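PDB 2QG7: ethanolamine kinase Pv091845 from Plasmodium vivax, which probably phosphorylates ethanolamine, the first step of phosphatidylethanolamine synthesis from ethanolamine. Local coordinates for residues Y50-G62 with Y76-Y90. Numbering follows the deposited sequence.
Sequences YPITESNLRILEG and YVSNVFENEKTLYIY
Ile52 is gripped through both of its backbone polar atoms: its N donates to Val80 O at 2.7 Å, and its O accepts from Glu82 N in a more bent bond (137°). The two bonds flank Phe81 and define a single beta bridge, Ile52 with Phe81. In the buried Ile52 side chain, CG1 is swung to the backbone N side (chi1 -61°) and the near-extended chi2 then carries CD1 to within 3.7 Å of both Tyr76 CB and Phe81 CE2. Over one face of the Tyr76 ring, Asn56 CB makes a CH-pi contact, 4.0 Å from the centroid; the Asn56 amide lies almost parallel to that ring, 6° apart. Leu57 forks, CD1 reaching Thr86 CG2 and Tyr90 CB, while CD2 comes to the edge of the Tyr90 ring, 3.8 Å from Tyr90 CD1. Segment 50-62 is thus laid over the start of helix 84-98 in the kinase-like N-terminal lobe, where Phe81 and Leu87 touch Leu140 of the five-stranded sheet. On the more polar flank, Glu54 OE1 forms a salt bridge with Lys85 NZ at 3.5 Å; Arg58 NH1 is its long, charge-only second partner. Second-shell bonds position these groups: Asn56 OD1 accepts from Thr53 N, and at the helix N-cap Asn83 OD1 takes Thr86 N nearly end-on and Thr86 OG1 from above the amide plane. Farther out, Tyr90 OH bonds to Leu73 O and Asn176 OD1, and Leu57 O to Tyr93 OH.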
loop_
_atom_site.group_PDB
_atom_site.type_symbol
_atom_site.label_atom_id
_atom_site.label_comp_id
_atom_site.label_asym_id
_atom_site.label_seq_id
_atom_site.Cartn_x
_atom_site.Cartn_y
_atom_site.Cartn_z
ATOM N N TYR D 50 -7.408 -9.734 -28.449
ATOM C CA TYR D 50 -6.291 -9.833 -27.422
ATOM C C TYR D 50 -5.384 -11.074 -27.545
ATOM O O TYR D 50 -4.250 -10.946 -28.015
ATOM C CB TYR D 50 -6.814 -9.683 -25.971
ATOM C CG TYR D 50 -6.555 -8.322 -25.364
ATOM C CD1 TYR D 50 -7.608 -7.429 -25.131
ATOM C CD2 TYR D 50 -5.253 -7.917 -25.035
ATOM C CE1 TYR D 50 -7.374 -6.170 -24.591
ATOM C CE2 TYR D 50 -5.011 -6.659 -24.492
ATOM C CZ TYR D 50 -6.078 -5.796 -24.272
ATOM O OH TYR D 50 -5.855 -4.550 -23.731
ATOM N N PRO D 51 -5.862 -12.268 -27.122
ATOM C CA PRO D 51 -4.884 -13.351 -27.038
ATOM C C PRO D 51 -4.678 -14.091 -28.360
ATOM O O PRO D 51 -5.486 -13.942 -29.294
ATOM C CB PRO D 51 -5.491 -14.279 -25.991
ATOM C CG PRO D 51 -6.994 -14.131 -26.173
ATOM C CD PRO D 51 -7.221 -12.715 -26.735
ATOM N N ILE D 52 -3.583 -14.849 -28.439
ATOM C CA ILE D 52 -3.350 -15.817 -29.509
ATOM C C ILE D 52 -4.182 -17.076 -29.193
ATOM O O ILE D 52 -4.228 -17.545 -28.032
ATOM C CB ILE D 52 -1.834 -16.185 -29.646
ATOM C CG1 ILE D 52 -0.997 -14.943 -29.978
ATOM C CG2 ILE D 52 -1.613 -17.257 -30.707
ATOM C CD1 ILE D 52 0.426 -15.019 -29.537
ATOM N N THR D 53 -4.817 -17.621 -30.238
ATOM C CA THR D 53 -5.721 -18.751 -30.116
ATOM C C THR D 53 -5.053 -20.040 -30.543
ATOM O O THR D 53 -4.065 -20.004 -31.252
ATOM C CB THR D 53 -6.960 -18.489 -30.980
ATOM O OG1 THR D 53 -7.592 -17.300 -30.456
ATOM C CG2 THR D 53 -7.970 -19.668 -30.911
ATOM N N GLU D 54 -5.594 -21.174 -30.094
ATOM C CA GLU D 54 -5.189 -22.486 -30.560
ATOM C C GLU D 54 -5.410 -22.675 -32.075
ATOM O O GLU D 54 -4.615 -23.359 -32.751
ATOM C CB GLU D 54 -5.940 -23.556 -29.782
ATOM C CG GLU D 54 -5.445 -24.983 -30.061
ATOM C CD GLU D 54 -6.305 -26.064 -29.415
ATOM O OE1 GLU D 54 -6.231 -27.217 -29.909
ATOM O OE2 GLU D 54 -7.037 -25.780 -28.422
ATOM N N SER D 55 -6.487 -22.072 -32.598
ATOM C CA SER D 55 -6.779 -22.090 -34.030
ATOM C C SER D 55 -5.894 -21.118 -34.821
ATOM O O SER D 55 -5.674 -21.331 -36.018
ATOM C CB SER D 55 -8.257 -21.779 -34.285
ATOM O OG SER D 55 -9.097 -22.867 -33.868
ATOM N N ASN D 56 -5.404 -20.050 -34.170
ATOM C CA ASN D 56 -4.375 -19.214 -34.784
ATOM C C ASN D 56 -3.152 -20.048 -35.149
ATOM O O ASN D 56 -2.576 -19.879 -36.236
ATOM C CB ASN D 56 -3.937 -18.058 -33.878
ATOM C CG ASN D 56 -5.021 -17.001 -33.660
ATOM O OD1 ASN D 56 -4.919 -16.204 -32.719
ATOM N ND2 ASN D 56 -6.045 -16.969 -34.527
ATOM N N LEU D 57 -2.772 -20.956 -34.249
ATOM C CA LEU D 57 -1.514 -21.720 -34.368
ATOM C C LEU D 57 -1.668 -23.113 -34.992
ATOM O O LEU D 57 -0.752 -23.936 -34.950
ATOM C CB LEU D 57 -0.811 -21.827 -32.987
ATOM C CG LEU D 57 -0.471 -20.552 -32.199
ATOM C CD1 LEU D 57 0.105 -20.885 -30.845
ATOM C CD2 LEU D 57 0.467 -19.601 -32.982
ATOM N N ARG D 58 -2.825 -23.369 -35.588
ATOM C CA ARG D 58 -3.143 -24.688 -36.107
ATOM C C ARG D 58 -2.399 -24.954 -37.415
ATOM O O ARG D 58 -2.377 -24.116 -38.318
ATOM C CB ARG D 58 -4.665 -24.819 -36.280
ATOM C CG ARG D 58 -5.168 -26.232 -36.108
ATOM C CD ARG D 58 -6.574 -26.268 -35.531
ATOM N NE ARG D 58 -6.755 -27.479 -34.715
ATOM C CZ ARG D 58 -7.570 -27.571 -33.665
ATOM N NH1 ARG D 58 -7.624 -28.719 -32.991
ATOM N NH2 ARG D 58 -8.323 -26.530 -33.280
ATOM N N ILE D 59 -1.780 -26.123 -37.501
ATOM C CA ILE D 59 -1.144 -26.576 -38.736
ATOM C C ILE D 59 -1.961 -27.757 -39.320
ATOM O O ILE D 59 -2.089 -28.821 -38.693
ATOM C CB ILE D 59 0.348 -26.954 -38.512
ATOM C CG1 ILE D 59 1.147 -25.724 -38.115
ATOM C CG2 ILE D 59 0.973 -27.575 -39.781
ATOM C CD1 ILE D 59 2.536 -26.034 -37.637
ATOM N N LEU D 60 -2.509 -27.550 -40.519
ATOM C CA LEU D 60 -3.403 -28.521 -41.153
ATOM C C LEU D 60 -2.635 -29.591 -41.919
ATOM O O LEU D 60 -1.435 -29.433 -42.207
ATOM C CB LEU D 60 -4.455 -27.828 -42.038
ATOM C CG LEU D 60 -5.112 -26.610 -41.355
ATOM C CD1 LEU D 60 -5.795 -25.688 -42.359
ATOM C CD2 LEU D 60 -6.066 -27.028 -40.273
ATOM N N GLU D 61 -3.340 -30.688 -42.221
ATOM C CA GLU D 61 -2.764 -31.854 -42.890
ATOM C C GLU D 61 -2.241 -31.424 -44.261
ATOM O O GLU D 61 -2.858 -30.582 -44.944
ATOM C CB GLU D 61 -3.823 -32.980 -42.979
ATOM C CG GLU D 61 -3.329 -34.404 -43.368
ATOM C CD GLU D 61 -3.216 -34.605 -44.900
ATOM O OE1 GLU D 61 -3.875 -33.831 -45.664
ATOM O OE2 GLU D 61 -2.458 -35.527 -45.335
ATOM N N GLY D 62 -1.076 -31.963 -44.634
ATOM C CA GLY D 62 -0.477 -31.661 -45.932
ATOM C C GLY D 62 0.416 -30.415 -46.001
ATOM O O GLY D 62 1.293 -30.328 -46.854
ATOM N N TYR D 76 2.604 -14.200 -34.905
ATOM C CA TYR D 76 2.042 -14.076 -33.545
ATOM C C TYR D 76 3.121 -13.846 -32.510
ATOM O O TYR D 76 3.616 -14.778 -31.881
ATOM C CB TYR D 76 1.165 -15.292 -33.186
ATOM C CG TYR D 76 -0.015 -15.438 -34.126
ATOM C CD1 TYR D 76 0.028 -16.342 -35.175
ATOM C CD2 TYR D 76 -1.151 -14.630 -33.991
ATOM C CE1 TYR D 76 -1.027 -16.460 -36.061
ATOM C CE2 TYR D 76 -2.227 -14.740 -34.875
ATOM C CZ TYR D 76 -2.153 -15.660 -35.912
ATOM O OH TYR D 76 -3.193 -15.790 -36.813
ATOM N N VAL D 77 3.460 -12.577 -32.319
ATOM C CA VAL D 77 4.660 -12.186 -31.572
ATOM C C VAL D 77 4.305 -11.440 -30.292
ATOM O O VAL D 77 5.191 -10.936 -29.599
ATOM C CB VAL D 77 5.627 -11.326 -32.462
ATOM C CG1 VAL D 77 6.272 -12.184 -33.536
ATOM C CG2 VAL D 77 4.876 -10.170 -33.142
ATOM N N SER D 78 3.010 -11.379 -29.984
ATOM C CA SER D 78 2.511 -10.596 -28.855
ATOM C C SER D 78 2.767 -11.290 -27.516
ATOM O O SER D 78 2.826 -10.633 -26.466
ATOM C CB SER D 78 1.017 -10.264 -29.021
ATOM O OG SER D 78 0.209 -11.440 -28.948
ATOM N N ASN D 79 2.932 -12.612 -27.577
ATOM C CA ASN D 79 3.136 -13.475 -26.402
ATOM C C ASN D 79 1.975 -13.471 -25.404
ATOM O O ASN D 79 2.126 -13.928 -24.264
ATOM C CB ASN D 79 4.485 -13.212 -25.715
ATOM C CG ASN D 79 5.676 -13.481 -26.634
ATOM O OD1 ASN D 79 5.670 -14.423 -27.443
ATOM N ND2 ASN D 79 6.705 -12.646 -26.510
ATOM N N VAL D 80 0.815 -12.961 -25.829
ATOM C CA VAL D 80 -0.408 -13.113 -25.033
ATOM C C VAL D 80 -1.191 -14.286 -25.614
ATOM O O VAL D 80 -1.486 -14.312 -26.812
ATOM C CB VAL D 80 -1.264 -11.835 -24.965
ATOM C CG1 VAL D 80 -2.427 -12.024 -23.972
ATOM C CG2 VAL D 80 -0.409 -10.644 -24.557
ATOM N N PHE D 81 -1.480 -15.261 -24.750
ATOM C CA PHE D 81 -2.020 -16.566 -25.156
ATOM C C PHE D 81 -3.411 -16.824 -24.568
ATOM O O PHE D 81 -3.730 -16.338 -23.486
ATOM C CB PHE D 81 -1.036 -17.695 -24.791
ATOM C CG PHE D 81 0.259 -17.625 -25.559
ATOM C CD1 PHE D 81 1.415 -17.118 -24.960
ATOM C CD2 PHE D 81 0.325 -18.048 -26.875
ATOM C CE1 PHE D 81 2.616 -17.038 -25.662
ATOM C CE2 PHE D 81 1.512 -17.968 -27.591
ATOM C CZ PHE D 81 2.661 -17.460 -26.983
ATOM N N GLU D 82 -4.237 -17.561 -25.306
ATOM C CA GLU D 82 -5.601 -17.874 -24.874
ATOM C C GLU D 82 -5.617 -18.767 -23.609
ATOM O O GLU D 82 -6.396 -18.531 -22.668
ATOM C CB GLU D 82 -6.379 -18.502 -26.051
ATOM C CG GLU D 82 -7.402 -19.573 -25.666
ATOM C CD GLU D 82 -7.967 -20.288 -26.885
ATOM O OE1 GLU D 82 -7.545 -21.433 -27.191
ATOM O OE2 GLU D 82 -8.842 -19.681 -27.537
ATOM N N ASN D 83 -4.744 -19.775 -23.598
ATOM C CA ASN D 83 -4.598 -20.695 -22.476
ATOM C C ASN D 83 -3.187 -21.267 -22.426
ATOM O O ASN D 83 -2.334 -20.899 -23.237
ATOM C CB ASN D 83 -5.643 -21.823 -22.529
ATOM C CG ASN D 83 -5.731 -22.500 -23.897
ATOM O OD1 ASN D 83 -4.721 -22.951 -24.460
ATOM N ND2 ASN D 83 -6.956 -22.586 -24.432
ATOM N N GLU D 84 -2.962 -22.165 -21.462
ATOM C CA GLU D 84 -1.689 -22.863 -21.279
ATOM C C GLU D 84 -1.343 -23.798 -22.437
ATOM O O GLU D 84 -0.174 -24.018 -22.721
ATOM C CB GLU D 84 -1.732 -23.653 -19.974
ATOM C CG GLU D 84 -0.374 -23.896 -19.329
ATOM C CD GLU D 84 -0.480 -24.255 -17.823
ATOM O OE1 GLU D 84 0.078 -25.317 -17.410
ATOM O OE2 GLU D 84 -1.111 -23.470 -17.062
ATOM N N LYS D 85 -2.360 -24.348 -23.094
ATOM C CA LYS D 85 -2.175 -25.307 -24.180
ATOM C C LYS D 85 -1.729 -24.621 -25.485
ATOM O O LYS D 85 -0.923 -25.176 -26.274
ATOM C CB LYS D 85 -3.477 -26.082 -24.415
ATOM C CG LYS D 85 -3.376 -27.126 -25.525
ATOM C CD LYS D 85 -4.717 -27.747 -25.815
ATOM C CE LYS D 85 -4.597 -28.618 -27.098
ATOM N NZ LYS D 85 -5.881 -29.482 -27.245
ATOM N N THR D 86 -2.280 -23.427 -25.715
ATOM C CA THR D 86 -1.879 -22.575 -26.831
ATOM C C THR D 86 -0.409 -22.110 -26.675
ATOM O O THR D 86 0.339 -22.077 -27.654
ATOM C CB THR D 86 -2.856 -21.372 -27.021
ATOM O OG1 THR D 86 -4.208 -21.843 -27.016
ATOM C CG2 THR D 86 -2.599 -20.670 -28.360
ATOM N N LEU D 87 -0.018 -21.783 -25.442
ATOM C CA LEU D 87 1.364 -21.424 -25.090
ATOM C C LEU D 87 2.361 -22.512 -25.478
ATOM O O LEU D 87 3.317 -22.252 -26.224
ATOM C CB LEU D 87 1.457 -21.141 -23.587
ATOM C CG LEU D 87 2.850 -21.002 -22.980
ATOM C CD1 LEU D 87 3.545 -19.723 -23.500
ATOM C CD2 LEU D 87 2.736 -20.985 -21.480
ATOM N N TYR D 88 2.086 -23.729 -24.985
ATOM C CA TYR D 88 2.887 -24.915 -25.238
ATOM C C TYR D 88 2.995 -25.269 -26.709
ATOM O O TYR D 88 4.024 -25.796 -27.138
ATOM C CB TYR D 88 2.358 -26.119 -24.443
ATOM C CG TYR D 88 2.363 -25.960 -22.941
ATOM C CD1 TYR D 88 1.513 -26.711 -22.140
ATOM C CD2 TYR D 88 3.228 -25.065 -22.305
ATOM C CE1 TYR D 88 1.523 -26.572 -20.730
ATOM C CE2 TYR D 88 3.240 -24.913 -20.900
ATOM C CZ TYR D 88 2.387 -25.668 -20.132
ATOM O OH TYR D 88 2.400 -25.507 -18.767
ATOM N N ILE D 89 1.933 -25.023 -27.478
ATOM C CA ILE D 89 1.981 -25.223 -28.937
ATOM C C ILE D 89 2.938 -24.190 -29.567
ATOM O O ILE D 89 3.751 -24.529 -30.444
ATOM C CB ILE D 89 0.574 -25.105 -29.583
ATOM C CG1 ILE D 89 -0.355 -26.219 -29.090
ATOM C CG2 ILE D 89 0.653 -25.100 -31.110
ATOM C CD1 ILE D 89 -1.847 -25.909 -29.249
ATOM N N TYR D 90 2.836 -22.934 -29.107
ATOM C CA TYR D 90 3.749 -21.872 -29.539
ATOM C C TYR D 90 5.191 -22.258 -29.213
ATOM O O TYR D 90 6.105 -22.051 -30.015
ATOM C CB TYR D 90 3.380 -20.502 -28.916
ATOM C CG TYR D 90 4.063 -19.323 -29.633
ATOM C CD1 TYR D 90 3.573 -18.841 -30.858
ATOM C CD2 TYR D 90 5.221 -18.723 -29.106
ATOM C CE1 TYR D 90 4.197 -17.794 -31.533
ATOM C CE2 TYR D 90 5.845 -17.667 -29.766
ATOM C CZ TYR D 90 5.330 -17.205 -30.978
ATOM O OH TYR D 90 5.952 -16.159 -31.634
#